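Local coordinates for uncharacterized protein (Bordetella bronchiseptica RB50, PDB 3BE3) that is of unknown function but is a small, mostly beta protein of the DUF1653 family, which is placed in the SH3 clan, at residues 10-13 and 19-22; 24-29 and 35-40. All blocks are in the same frame, centred on the assembly; numbering follows the deposited sequence.

Contact 1 (10-13 and 19-22); sequences PGVY and DHYL
Tyr13 and Tyr21 face each other as a hydrogen-bonded antiparallel pair, each giving its N-H to the other's carbonyl. The bond from Tyr13 N to Tyr21 O measures 2.8 Å, with 168° at the hydrogen; its return, Tyr21 N to Tyr13 O, is also 2.8 Å but less straight, at 156°. Both oxygens take a second, weaker C-H contact, Val12 CA to Tyr21 O at 3.3 Å and His20 CA to Tyr13 O at 3.2 Å. The next pair, Val12 with Leu22, is non-hydrogen-bonded, with the two CA atoms 4.5 Å apart. On this face the Val12 methyls diverge: CG2 meets Leu22 CD1 at 4.3 Å, whereas CG1, set anti to the backbone N (chi1 179°), lies 4.1 Å from His20 ND1. That nitrogen is buried here without a hydrogen-bond partner. The tyrosine rings occupy the other face and lead away from the opposing segment. The Tyr13 hydroxyl bonds to Arg9 O, and its ring meets Trp58 and Tyr74 edge-to-face; the Tyr21 and Tyr43 hydroxyls share a hydrogen bond. The ladder goes on with a backbone bond between Gly11 and Ala23. Strands 11-15 and 20-29 thus make a beta hairpin in the middle of the antiparallel sheet, with an aromatic cluster on one face.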
loop_
_atom_site.group_PDB
_atom_site.type_symbol
_atom_site.label_atom_id
_atom_site.label_comp_id
_atom_site.label_asym_id
_atom_site.label_seq_id
_atom_site.Cartn_x
_atom_site.Cartn_y
_atom_site.Cartn_z
ATOM N N PRO B 10 -8.771 3.653 9.419
ATOM C CA PRO B 10 -8.581 4.111 8.040
ATOM C C PRO B 10 -9.618 5.189 7.759
ATOM O O PRO B 10 -10.682 5.206 8.378
ATOM C CB PRO B 10 -8.827 2.857 7.206
ATOM C CG PRO B 10 -8.473 1.746 8.131
ATOM C CD PRO B 10 -9.091 2.219 9.450
ATOM N N GLY B 11 -9.299 6.083 6.833
ATOM C CA GLY B 11 -10.214 7.164 6.506
ATOM C C GLY B 11 -9.444 8.389 6.061
ATOM O O GLY B 11 -8.286 8.288 5.670
ATOM N N VAL B 12 -10.077 9.552 6.136
ATOM C CA VAL B 12 -9.439 10.792 5.720
ATOM C C VAL B 12 -8.622 11.426 6.838
ATOM O O VAL B 12 -9.081 11.552 7.975
ATOM C CB VAL B 12 -10.496 11.797 5.190
ATOM C CG1 VAL B 12 -9.830 13.114 4.771
ATOM C CG2 VAL B 12 -11.221 11.178 3.985
ATOM N N TYR B 13 -7.392 11.794 6.499
ATOM C CA TYR B 13 -6.473 12.412 7.442
ATOM C C TYR B 13 -5.947 13.734 6.915
ATOM O O TYR B 13 -5.734 13.893 5.710
ATOM C CB TYR B 13 -5.271 11.499 7.707
ATOM C CG TYR B 13 -5.534 10.346 8.649
ATOM C CD1 TYR B 13 -6.212 9.214 8.231
ATOM C CD2 TYR B 13 -5.097 10.393 9.966
ATOM C CE1 TYR B 13 -6.454 8.149 9.103
ATOM C CE2 TYR B 13 -5.327 9.339 10.839
ATOM C CZ TYR B 13 -6.001 8.220 10.410
ATOM O OH TYR B 13 -6.214 7.185 11.284
ATOM N N ASP B 19 -2.534 19.493 3.749
ATOM C CA ASP B 19 -3.183 18.640 2.753
ATOM C C ASP B 19 -3.876 17.418 3.342
ATOM O O ASP B 19 -3.498 16.931 4.410
ATOM C CB ASP B 19 -2.169 18.186 1.691
ATOM C CG ASP B 19 -1.626 19.343 0.863
ATOM O OD1 ASP B 19 -2.432 20.181 0.398
ATOM O OD2 ASP B 19 -0.395 19.406 0.664
ATOM N N HIS B 20 -4.886 16.922 2.628
ATOM C CA HIS B 20 -5.660 15.754 3.058
ATOM C C HIS B 20 -5.309 14.491 2.277
ATOM O O HIS B 20 -4.927 14.552 1.104
ATOM C CB HIS B 20 -7.162 16.045 2.937
ATOM C CG HIS B 20 -7.636 17.115 3.870
ATOM N ND1 HIS B 20 -8.167 16.838 5.113
ATOM C CD2 HIS B 20 -7.580 18.467 3.778
ATOM C CE1 HIS B 20 -8.415 17.971 5.747
ATOM N NE2 HIS B 20 -8.066 18.973 4.958
ATOM N N TYR B 21 -5.441 13.348 2.945
ATOM C CA TYR B 21 -5.133 12.057 2.340
ATOM C C TYR B 21 -6.176 11.018 2.744
ATOM O O TYR B 21 -6.838 11.159 3.780
ATOM C CB TYR B 21 -3.743 11.566 2.796
ATOM C CG TYR B 21 -2.579 12.451 2.402
ATOM C CD1 TYR B 21 -2.214 13.556 3.165
ATOM C CD2 TYR B 21 -1.831 12.185 1.259
ATOM C CE1 TYR B 21 -1.133 14.374 2.795
ATOM C CE2 TYR B 21 -0.751 12.999 0.883
ATOM C CZ TYR B 21 -0.406 14.086 1.652
ATOM O OH TYR B 21 0.670 14.867 1.284
ATOM N N LEU B 22 -6.325 9.985 1.918
ATOM C CA LEU B 22 -7.264 8.905 2.203
ATOM C C LEU B 22 -6.471 7.659 2.554
ATOM O O LEU B 22 -5.823 7.073 1.687
ATOM C CB LEU B 22 -8.155 8.606 0.987
ATOM C CG LEU B 22 -9.047 7.348 1.082
ATOM C CD1 LEU B 22 -10.040 7.467 2.219
ATOM C CD2 LEU B 22 -9.773 7.135 -0.248
#

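Contact 2 (24-29 and 35-40); sequences LGLARA and VVVVYT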
loop_
_atom_site.group_PDB
_atom_site.type_symbol
_atom_site.label_atom_id
_atom_site.label_comp_id
_atom_site.label_asym_id
_atom_site.label_seq_id
_atom_site.Cartn_x
_atom_site.Cartn_y
_atom_site.Cartn_z
ATOM N N LEU B 24 -6.376 3.978 3.116
ATOM C CA LEU B 24 -7.208 2.835 2.744
ATOM C C LEU B 24 -7.138 1.693 3.750
ATOM O O LEU B 24 -8.062 0.885 3.857
ATOM C CB LEU B 24 -6.790 2.313 1.364
ATOM C CG LEU B 24 -7.071 3.212 0.154
ATOM C CD1 LEU B 24 -6.415 2.606 -1.078
ATOM C CD2 LEU B 24 -8.576 3.383 -0.037
ATOM N N GLY B 25 -6.029 1.614 4.474
ATOM C CA GLY B 25 -5.875 0.564 5.468
ATOM C C GLY B 25 -4.419 0.265 5.770
ATOM O O GLY B 25 -3.516 0.941 5.269
ATOM N N LEU B 26 -4.184 -0.747 6.598
ATOM C CA LEU B 26 -2.831 -1.146 6.959
ATOM C C LEU B 26 -2.374 -2.252 6.012
ATOM O O LEU B 26 -3.187 -3.001 5.469
ATOM C CB LEU B 26 -2.785 -1.672 8.398
ATOM C CG LEU B 26 -3.112 -0.700 9.530
ATOM C CD1 LEU B 26 -3.081 -1.444 10.855
ATOM C CD2 LEU B 26 -2.093 0.450 9.526
ATOM N N ALA B 27 -1.067 -2.344 5.816
ATOM C CA ALA B 27 -0.500 -3.365 4.955
ATOM C C ALA B 27 0.862 -3.798 5.475
ATOM O O ALA B 27 1.525 -3.073 6.213
ATOM C CB ALA B 27 -0.375 -2.841 3.530
ATOM N N ARG B 28 1.264 -5.001 5.090
ATOM C CA ARG B 28 2.552 -5.556 5.484
ATOM C C ARG B 28 3.494 -5.465 4.284
ATOM O O ARG B 28 3.215 -6.030 3.230
ATOM C CB ARG B 28 2.381 -7.026 5.897
ATOM C CG ARG B 28 3.650 -7.736 6.354
ATOM C CD ARG B 28 3.978 -7.435 7.809
ATOM N NE ARG B 28 2.923 -7.903 8.706
ATOM C CZ ARG B 28 2.985 -7.841 10.032
ATOM N NH1 ARG B 28 4.056 -7.332 10.626
ATOM N NH2 ARG B 28 1.968 -8.283 10.765
ATOM N N ALA B 29 4.592 -4.733 4.430
ATOM C CA ALA B 29 5.565 -4.625 3.345
ATOM C C ALA B 29 6.199 -6.013 3.267
ATOM O O ALA B 29 6.768 -6.496 4.249
ATOM C CB ALA B 29 6.618 -3.579 3.678
ATOM N N VAL B 35 4.937 -2.877 9.154
ATOM C CA VAL B 35 3.549 -2.458 9.046
ATOM C C VAL B 35 3.494 -1.045 8.462
ATOM O O VAL B 35 4.110 -0.123 9.002
ATOM C CB VAL B 35 2.906 -2.508 10.442
ATOM C CG1 VAL B 35 1.491 -1.977 10.391
ATOM C CG2 VAL B 35 2.870 -3.952 10.929
ATOM N N VAL B 36 2.776 -0.877 7.354
ATOM C CA VAL B 36 2.692 0.428 6.699
ATOM C C VAL B 36 1.255 0.903 6.442
ATOM O O VAL B 36 0.323 0.099 6.396
ATOM C CB VAL B 36 3.424 0.398 5.330
ATOM C CG1 VAL B 36 4.867 -0.039 5.507
ATOM C CG2 VAL B 36 2.698 -0.558 4.380
ATOM N N VAL B 37 1.089 2.213 6.268
ATOM C CA VAL B 37 -0.220 2.792 5.962
ATOM C C VAL B 37 -0.254 3.010 4.447
ATOM O O VAL B 37 0.703 3.528 3.867
ATOM C CB VAL B 37 -0.438 4.174 6.662
ATOM C CG1 VAL B 37 -1.764 4.810 6.207
ATOM C CG2 VAL B 37 -0.419 4.005 8.178
ATOM N N VAL B 38 -1.346 2.586 3.815
ATOM C CA VAL B 38 -1.546 2.752 2.375
ATOM C C VAL B 38 -2.497 3.937 2.255
ATOM O O VAL B 38 -3.601 3.898 2.799
ATOM C CB VAL B 38 -2.209 1.500 1.746
ATOM C CG1 VAL B 38 -2.483 1.737 0.261
ATOM C CG2 VAL B 38 -1.295 0.297 1.926
ATOM N N TYR B 39 -2.074 4.989 1.560
ATOM C CA TYR B 39 -2.909 6.182 1.430
ATOM C C TYR B 39 -2.799 6.897 0.078
ATOM O O TYR B 39 -1.798 6.771 -0.629
ATOM C CB TYR B 39 -2.573 7.156 2.568
ATOM C CG TYR B 39 -1.146 7.692 2.596
ATOM C CD1 TYR B 39 -0.865 9.011 2.245
ATOM C CD2 TYR B 39 -0.082 6.897 3.013
ATOM C CE1 TYR B 39 0.438 9.526 2.312
ATOM C CE2 TYR B 39 1.223 7.406 3.083
ATOM C CZ TYR B 39 1.479 8.718 2.735
ATOM O OH TYR B 39 2.763 9.218 2.842
ATOM N N THR B 40 -3.830 7.663 -0.264
ATOM C CA THR B 40 -3.866 8.389 -1.527
ATOM C C THR B 40 -3.978 9.872 -1.225
ATOM O O THR B 40 -4.638 10.258 -0.264
ATOM C CB THR B 40 -5.099 7.970 -2.356
ATOM O OG1 THR B 40 -5.151 6.542 -2.446
ATOM C CG2 THR B 40 -5.038 8.572 -3.762
#
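Val35 packs against Arg28 at the turn end of the ladder, its CG2 over one face of the guanidinium and 3.6 Å from Arg28 NH1. Bends in the arginine chain at chi2 (82°) and chi3 (62°) bring the group back over the valine, and a hydrogen bond from NH1 to Asp33 O holds its end. The other Val35 methyl, CG1, approaches Leu26 CD2, which also touches Val37 CG2 at 4.2 Å; Leu55 covers this apolar patch. The strands form a twisted antiparallel beta hairpin, the N-to-C directions of the two short segments lying 137° apart. Val38 sits on the opposite face, where CG2, anti to its carbonyl carbon, reaches Ala27 CB at 3.6 Å. Its backbone is gripped twice: Val38 N bonds to Gly25 O at 3.1 Å, and Val38 O accepts from Leu24 N at 2.8 Å. Ala27 and Val36 exchange two more bonds, the straighter being Val36 N to Ala27 O (2.8 Å). Ala27 CB also lies 3.9 Å from Val36 CG2. Val38 packs on Val38 of the second subunit, and Arg28 and Ala29 join a strand of that subunit in a parallel ladder, which carries the sheet across the interface.

Contacts 1 and 2 follow one another along the chain, the first hairpin closing before the second opens, and their centres lie about 12 Å apart. Both use strand 20-29: contact 1 takes its beginning, paired with strand 11-15, and contact 2 its later part, paired with strand 35-41, which also flanks its beginning at Leu22. The three form an antiparallel meander within one sheet. At the join, Leu22 N lies 2.8 Å from Thr40 O, a probable hydrogen bond, and Tyr21 CD2 packs against Tyr39 CD1. Trp58 meets Tyr13 from contact 1 and Tyr39 from contact 2 edge-to-face. The long shared strand therefore links the central hairpin to the dimer interface, where contact 2 meets the second subunit.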